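Local coordinates for probable glucarate dehydratase (Mycobacterium smegmatis str. MC2 155, PDB 3VDG), which probably dehydrates D-glucarate in the manner of the enolase superfamily, whose members abstract a proton next to a metal-bound carboxylate, at residues V403-E407 against D408-A412; S326-L329 against A330-D334; A199-R202 against R203-E207. All blocks are in the same frame, centred on the assembly; numbering follows the deposited sequence.

Interaction 1: V403-E407 against D408-A412; sequences VEIDE and DALAA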
loop_
_atom_site.group_PDB
_atom_site.type_symbol
_atom_site.label_atom_id
_atom_site.label_comp_id
_atom_site.label_asym_id
_atom_site.label_seq_id
_atom_site.Cartn_x
_atom_site.Cartn_y
_atom_site.Cartn_z
ATOM N N VAL A 403 -21.176 -11.783 -4.399
ATOM C CA VAL A 403 -22.511 -11.471 -4.916
ATOM C C VAL A 403 -22.512 -11.831 -6.395
ATOM O O VAL A 403 -21.451 -11.830 -7.027
ATOM C CB VAL A 403 -22.883 -9.978 -4.743
ATOM C CG1 VAL A 403 -23.062 -9.646 -3.267
ATOM C CG2 VAL A 403 -21.813 -9.082 -5.357
ATOM N N GLU A 404 -23.689 -12.138 -6.946
ATOM C CA GLU A 404 -23.820 -12.491 -8.376
ATOM C C GLU A 404 -24.967 -11.728 -9.017
ATOM O O GLU A 404 -25.958 -11.430 -8.358
ATOM C CB GLU A 404 -24.077 -13.997 -8.553
ATOM C CG GLU A 404 -22.961 -14.895 -8.033
ATOM C CD GLU A 404 -23.093 -16.343 -8.489
ATOM O OE1 GLU A 404 -23.912 -16.634 -9.392
ATOM O OE2 GLU A 404 -22.368 -17.203 -7.948
ATOM N N ILE A 405 -24.833 -11.434 -10.305
ATOM C CA ILE A 405 -25.858 -10.668 -11.013
ATOM C C ILE A 405 -27.153 -11.460 -11.079
ATOM O O ILE A 405 -27.146 -12.682 -11.275
ATOM C CB ILE A 405 -25.425 -10.334 -12.450
ATOM C CG1 ILE A 405 -24.351 -9.243 -12.456
ATOM C CG2 ILE A 405 -26.622 -9.862 -13.284
ATOM C CD1 ILE A 405 -24.853 -7.915 -11.952
ATOM N N ASP A 406 -28.257 -10.756 -10.878
ATOM C CA ASP A 406 -29.594 -11.264 -11.170
ATOM C C ASP A 406 -29.935 -10.641 -12.517
ATOM O O ASP A 406 -30.193 -9.434 -12.607
ATOM C CB ASP A 406 -30.538 -10.810 -10.062
ATOM C CG ASP A 406 -32.004 -11.101 -10.362
ATOM O OD1 ASP A 406 -32.378 -11.296 -11.539
ATOM O OD2 ASP A 406 -32.794 -11.102 -9.403
ATOM N N GLU A 407 -29.881 -11.443 -13.584
ATOM C CA GLU A 407 -29.992 -10.882 -14.937
ATOM C C GLU A 407 -31.358 -10.195 -15.177
ATOM O O GLU A 407 -31.447 -9.230 -15.943
ATOM C CB GLU A 407 -29.696 -11.933 -16.021
ATOM C CG GLU A 407 -28.227 -12.379 -16.118
ATOM C CD GLU A 407 -27.266 -11.350 -16.745
ATOM O OE1 GLU A 407 -27.699 -10.312 -17.302
ATOM O OE2 GLU A 407 -26.037 -11.581 -16.696
ATOM N N ASP A 408 -32.406 -10.684 -14.520
ATOM C CA ASP A 408 -33.722 -10.070 -14.688
ATOM C C ASP A 408 -33.769 -8.712 -14.009
ATOM O O ASP A 408 -34.364 -7.769 -14.533
ATOM C CB ASP A 408 -34.828 -10.959 -14.118
ATOM C CG ASP A 408 -35.100 -12.180 -14.987
ATOM O OD1 ASP A 408 -34.773 -12.169 -16.195
ATOM O OD2 ASP A 408 -35.637 -13.157 -14.450
ATOM N N ALA A 409 -33.144 -8.613 -12.840
ATOM C CA ALA A 409 -33.085 -7.335 -12.130
ATOM C C ALA A 409 -32.220 -6.313 -12.869
ATOM O O ALA A 409 -32.590 -5.140 -12.974
ATOM C CB ALA A 409 -32.591 -7.537 -10.713
ATOM N N LEU A 410 -31.059 -6.755 -13.352
ATOM C CA LEU A 410 -30.191 -5.927 -14.185
ATOM C C LEU A 410 -30.914 -5.385 -15.402
ATOM O O LEU A 410 -30.783 -4.197 -15.718
ATOM C CB LEU A 410 -28.928 -6.693 -14.641
ATOM C CG LEU A 410 -27.949 -5.938 -15.543
ATOM C CD1 LEU A 410 -27.402 -4.711 -14.807
ATOM C CD2 LEU A 410 -26.795 -6.823 -16.019
ATOM N N ALA A 411 -31.667 -6.244 -16.096
ATOM C CA ALA A 411 -32.372 -5.808 -17.309
ATOM C C ALA A 411 -33.467 -4.795 -16.969
ATOM O O ALA A 411 -33.684 -3.822 -17.707
ATOM C CB ALA A 411 -32.961 -7.004 -18.056
ATOM N N ALA A 412 -34.140 -5.019 -15.843
ATOM C CA ALA A 412 -35.193 -4.106 -15.399
ATOM C C ALA A 412 -34.634 -2.732 -15.062
ATOM O O ALA A 412 -35.209 -1.712 -15.447
ATOM C CB ALA A 412 -35.934 -4.679 -14.203
#
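Asp-406 reaches forward to the first N-H groups of helix 407-420, which have no preceding turn to bond to, making this a classic N-cap: the loop that follows strand 392-394 ends on an aspartate whose carboxylate stands in for that turn. From CB outward, CB, CG and OD2 all lie against the methyl of Ala-409, while OD1 alone takes backbone N-H groups. Asp-406 CB lies 3.9 Å from Ala-409 CB, and Asp-406 CG is closer to Ala-409 CB, at 3.6 Å. The bond from Ala-409 N to Asp-406 OD1 is 3.1 Å long and fairly straight (163°), its donor standing well above the carboxylate plane, whereas the one from Asp-408 N is weak and strongly bent. The torsion that carries CG over these amides sets it anti to the backbone N (chi1 171°). A short acid suits the place, because it lets the carboxylate reach the amides of the first turn; its negative charge probably also interacts favourably with the N-terminal end of the helix.

The carbonyl of Asp-406 opens the helical bonding, taking the N-H of Leu-410, and Glu-407 O follows with Ala-411 N. Ile-405 CG2 packs obliquely on Leu-410 CD2 at 4.1 Å. Branched aliphatic chains fit here since both also touch Val-60 and Gln-62 of strand 55-65, so the start of the helix is seated on the antiparallel sheet. Glu-407, in the first turn, lies alongside Leu-410 and points the same way; a bend at chi2 (-74°) folds its carboxylate back, where OE2 is hydrogen-bonded to Gln-62 NE2. The other oxygen of that carboxylate, Glu-407 OE1, rests 3.8 Å from Leu-410 CD2.

Interaction 2: S326-L329 against A330-D334; sequences SRLL and AGICD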
loop_
_atom_site.group_PDB
_atom_site.type_symbol
_atom_site.label_atom_id
_atom_site.label_comp_id
_atom_site.label_asym_id
_atom_site.label_seq_id
_atom_site.Cartn_x
_atom_site.Cartn_y
_atom_site.Cartn_z
ATOM N N SER A 326 -7.009 1.546 -2.394
ATOM C CA SER A 326 -7.629 1.985 -1.140
ATOM C C SER A 326 -6.842 1.440 0.056
ATOM O O SER A 326 -6.709 2.104 1.070
ATOM C CB SER A 326 -9.094 1.551 -1.052
ATOM O OG SER A 326 -9.879 2.221 -2.040
ATOM N N ARG A 327 -6.338 0.218 -0.064
ATOM C CA ARG A 327 -5.458 -0.341 0.953
ATOM C C ARG A 327 -4.172 0.500 1.064
ATOM O O ARG A 327 -3.660 0.724 2.148
ATOM C CB ARG A 327 -5.135 -1.795 0.605
ATOM C CG ARG A 327 -4.157 -2.436 1.575
ATOM C CD ARG A 327 -3.743 -3.838 1.120
ATOM N NE ARG A 327 -3.097 -4.567 2.215
ATOM C CZ ARG A 327 -2.480 -5.734 2.073
ATOM N NH1 ARG A 327 -1.935 -6.332 3.135
ATOM N NH2 ARG A 327 -2.421 -6.297 0.864
ATOM N N LEU A 328 -3.661 0.977 -0.064
ATOM C CA LEU A 328 -2.491 1.850 -0.050
ATOM C C LEU A 328 -2.834 3.147 0.685
ATOM O O LEU A 328 -2.105 3.576 1.566
ATOM C CB LEU A 328 -2.012 2.150 -1.466
ATOM C CG LEU A 328 -1.010 3.318 -1.575
ATOM C CD1 LEU A 328 0.273 3.047 -0.782
ATOM C CD2 LEU A 328 -0.689 3.613 -3.029
ATOM N N LEU A 329 -3.970 3.757 0.349
ATOM C CA LEU A 329 -4.405 4.969 1.069
ATOM C C LEU A 329 -4.437 4.698 2.568
ATOM O O LEU A 329 -4.000 5.537 3.373
ATOM C CB LEU A 329 -5.806 5.410 0.594
ATOM C CG LEU A 329 -6.418 6.533 1.436
ATOM C CD1 LEU A 329 -5.583 7.811 1.313
ATOM C CD2 LEU A 329 -7.846 6.789 0.982
ATOM N N ALA A 330 -4.953 3.529 2.960
ATOM C CA ALA A 330 -5.083 3.217 4.384
ATOM C C ALA A 330 -3.719 3.198 5.060
ATOM O O ALA A 330 -3.577 3.701 6.170
ATOM C CB ALA A 330 -5.806 1.873 4.601
ATOM N N GLY A 331 -2.730 2.600 4.395
ATOM C CA GLY A 331 -1.370 2.519 4.930
ATOM C C GLY A 331 -0.708 3.893 4.992
ATOM O O GLY A 331 0.028 4.192 5.918
ATOM N N ILE A 332 -0.987 4.748 4.021
ATOM C CA ILE A 332 -0.450 6.109 4.073
ATOM C C ILE A 332 -1.047 6.864 5.266
ATOM O O ILE A 332 -0.333 7.529 6.005
ATOM C CB ILE A 332 -0.732 6.893 2.776
ATOM C CG1 ILE A 332 0.052 6.304 1.603
ATOM C CG2 ILE A 332 -0.376 8.358 2.960
ATOM C CD1 ILE A 332 -0.461 6.765 0.240
ATOM N N CYS A 333 -2.362 6.759 5.449
ATOM C CA CYS A 333 -3.025 7.389 6.598
ATOM C C CYS A 333 -2.435 6.903 7.917
ATOM O O CYS A 333 -2.118 7.707 8.807
ATOM C CB CYS A 333 -4.538 7.133 6.579
ATOM S SG CYS A 333 -5.339 8.087 5.261
ATOM N N ASP A 334 -2.288 5.591 8.050
ATOM C CA ASP A 334 -1.691 5.031 9.264
ATOM C C ASP A 334 -0.293 5.610 9.483
ATOM O O ASP A 334 0.052 6.016 10.582
ATOM C CB ASP A 334 -1.606 3.514 9.165
ATOM C CG ASP A 334 -1.360 2.858 10.526
ATOM O OD1 ASP A 334 -1.797 3.418 11.545
ATOM O OD2 ASP A 334 -0.716 1.797 10.582
#
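Leu-328 and Ile-332, one turn apart on helix 323-336, meet through their methyls: Leu-328 CD1 lies 3.9 Å from Ile-332 CD1. With CG anti to its backbone N (chi1 166°), Leu-328 stands out from the helix and holds CD1 close to Ile-332, whose CG1 and CD1 lean back toward it. Those two carbons also lie against the Leu-328 carbonyl, Ile-332 CG1 at 3.5 Å from Leu-328 O. Both side chains continue into the dimer interface, touching their own counterparts, Leu-328 and Ile-332 of the second subunit; large apolar chains suit a surface that another copy covers.

The other tight flank faces the barrel. Leu-329 CD1 packs on Cys-333 SG at 4.0 Å, and this pair reaches strand 312-315 through Ser-315 and Val-313, placing the helix against the outside of the parallel barrel strands. Ala-330, also buried, is small enough to sit close to the chain, Ala-330 CB being 3.5 Å from Arg-327 O.

The looser side is partly open: Gly-331 adds no side chain beside the carbonyls of Arg-327 and Leu-328, and Asp-334 is exposed. Arg-327 forms a polar edge of the dimer contact, its extended chain bringing NH2 to a hydrogen bond with Gln-324 OE1 of the second subunit. The amides of Ala-330 to Cys-333 each have an i-4 carbonyl partner, as in Cys-333 N to Leu-329 O (2.9 Å, 170°), so the apolar flanks can be buried without cost to those N-H groups.

Interaction 3: A199-R202 against R203-E207; sequences AQAR and RMIDE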
loop_
_atom_site.group_PDB
_atom_site.type_symbol
_atom_site.label_atom_id
_atom_site.label_comp_id
_atom_site.label_asym_id
_atom_site.label_seq_id
_atom_site.Cartn_x
_atom_site.Cartn_y
_atom_site.Cartn_z
ATOM N N ALA A 199 -36.917 11.880 13.713
ATOM C CA ALA A 199 -37.879 10.857 13.309
ATOM C C ALA A 199 -37.294 9.955 12.225
ATOM O O ALA A 199 -37.523 8.752 12.198
ATOM C CB ALA A 199 -39.166 11.500 12.806
ATOM N N GLN A 200 -36.551 10.558 11.311
ATOM C CA GLN A 200 -35.939 9.820 10.228
ATOM C C GLN A 200 -34.905 8.852 10.804
ATOM O O GLN A 200 -34.853 7.694 10.406
ATOM C CB GLN A 200 -35.294 10.799 9.262
ATOM C CG GLN A 200 -34.625 10.153 8.066
ATOM C CD GLN A 200 -33.919 11.192 7.201
ATOM O OE1 GLN A 200 -32.702 11.231 7.156
ATOM N NE2 GLN A 200 -34.690 12.050 6.531
ATOM N N ALA A 201 -34.105 9.327 11.755
ATOM C CA ALA A 201 -33.117 8.487 12.444
ATOM C C ALA A 201 -33.769 7.279 13.125
ATOM O O ALA A 201 -33.263 6.161 13.049
ATOM C CB ALA A 201 -32.343 9.303 13.469
ATOM N N ARG A 202 -34.886 7.500 13.808
ATOM C CA ARG A 202 -35.558 6.393 14.492
ATOM C C ARG A 202 -36.005 5.323 13.507
ATOM O O ARG A 202 -35.818 4.122 13.744
ATOM C CB ARG A 202 -36.768 6.896 15.276
ATOM C CG ARG A 202 -36.432 7.670 16.526
ATOM C CD ARG A 202 -37.711 7.993 17.282
ATOM N NE ARG A 202 -37.540 9.098 18.219
ATOM C CZ ARG A 202 -36.852 9.005 19.349
ATOM N NH1 ARG A 202 -36.262 7.862 19.672
ATOM N NH2 ARG A 202 -36.748 10.052 20.152
ATOM N N ARG A 203 -36.601 5.754 12.398
ATOM C CA ARG A 203 -37.088 4.826 11.398
ATOM C C ARG A 203 -35.920 4.030 10.820
ATOM O O ARG A 203 -35.990 2.817 10.681
ATOM C CB ARG A 203 -37.826 5.580 10.291
ATOM C CG ARG A 203 -38.566 4.694 9.298
ATOM C CD ARG A 203 -39.433 5.528 8.357
ATOM N NE ARG A 203 -40.343 4.708 7.551
ATOM C CZ ARG A 203 -40.073 4.255 6.324
ATOM N NH1 ARG A 203 -38.917 4.530 5.738
ATOM N NH2 ARG A 203 -40.963 3.523 5.673
ATOM N N MET A 204 -34.834 4.722 10.491
ATOM C CA MET A 204 -33.681 4.074 9.853
ATOM C C MET A 204 -32.960 3.125 10.817
ATOM O O MET A 204 -32.597 1.997 10.464
ATOM C CB MET A 204 -32.714 5.138 9.334
ATOM C CG MET A 204 -31.753 4.640 8.276
ATOM S SD MET A 204 -30.560 5.934 7.814
ATOM C CE MET A 204 -31.573 6.958 6.765
ATOM N N ILE A 205 -32.768 3.571 12.046
ATOM C CA ILE A 205 -32.068 2.762 13.026
ATOM C C ILE A 205 -32.879 1.559 13.540
ATOM O O ILE A 205 -32.309 0.510 13.842
ATOM C CB ILE A 205 -31.576 3.624 14.189
ATOM C CG1 ILE A 205 -30.431 4.537 13.698
ATOM C CG2 ILE A 205 -31.116 2.750 15.343
ATOM C CD1 ILE A 205 -30.133 5.698 14.615
ATOM N N ASP A 206 -34.201 1.699 13.629
ATOM C CA ASP A 206 -35.079 0.547 13.908
ATOM C C ASP A 206 -34.909 -0.518 12.837
ATOM O O ASP A 206 -34.921 -1.701 13.131
ATOM C CB ASP A 206 -36.553 0.963 13.936
ATOM C CG ASP A 206 -36.927 1.710 15.207
ATOM O OD1 ASP A 206 -36.097 1.737 16.133
ATOM O OD2 ASP A 206 -38.044 2.272 15.279
ATOM N N GLU A 207 -34.785 -0.095 11.586
ATOM C CA GLU A 207 -34.717 -1.036 10.478
ATOM C C GLU A 207 -33.302 -1.651 10.323
ATOM O O GLU A 207 -33.171 -2.851 10.115
ATOM C CB GLU A 207 -35.221 -0.354 9.199
ATOM C CG GLU A 207 -34.903 -1.032 7.878
ATOM C CD GLU A 207 -35.828 -2.182 7.549
ATOM O OE1 GLU A 207 -36.656 -2.558 8.407
ATOM O OE2 GLU A 207 -35.717 -2.712 6.424
#
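Ile-205 lays its inner carbons over the carbonyl oxygen of Ala-201, one turn earlier: Ile-205 CB and CG1 are each 3.3 Å from Ala-201 O, and Ile-205 CD1 follows at 3.5 Å. CG1 stands anti to its own carbonyl carbon (chi1 -70°), a choice that turns the longer branch back along the helix, so that Ile-205 CD1 loosely reaches the Ala-201 methyl, 4.4 Å from Ala-201 CB. Ile-205 N is hydrogen-bonded to Ala-201 O at 2.8 Å (163°). A methyl suits Ala-201 because its neighbours, Leu-173 and Leu-232, press in from strand 166-174 and helix 222-235.

Met-204 is buried on the strand-facing side, its thioether chain flexible enough to lie against Ala-171, Leu-173 and Trp-375. These contacts belong to a beta-alpha-beta crossover of the enolase-type barrel, in which helix 194-208 links strand 166-174 to its parallel neighbour 213-216. Gln-200 is buried too, yet its amide is provided for: NE2 is hydrogen-bonded to the carbonyl of Phe-174, just where that strand ends, and OE1 is likewise satisfied.

On the exposed flank the residues are charged. Arg-203 extends away from the turn to make a cation-pi contact with Trp-188. The Asp-206 carboxylate is pressed close to Arg-202 O without bonding to it, acceptors facing an acceptor; the hydrogen bond to that oxygen comes from the backbone N of Asp-206 alone.

Along the chain the order is interaction 3, interaction 2, interaction 1, and none touches another. Interactions 2 and 3 have centres about 33 Å apart and sit on different outer helices of the same barrel: helix 194-208 follows strand 166-174, whereas helix 323-336 precedes strand 339-342, the last of the parallel run. Interaction 1, its centre about 29 Å from that of interaction 3 and 33 Å from that of interaction 2, lies where the chain leaves the barrel and helix 407-420 returns to the N-terminal antiparallel sheet. Together they sample barrel wall, dimer interface and the join between domains. None of their residues is a ligand of the bound sodium ion, which lies about 13 Å from the side chain of Leu-329.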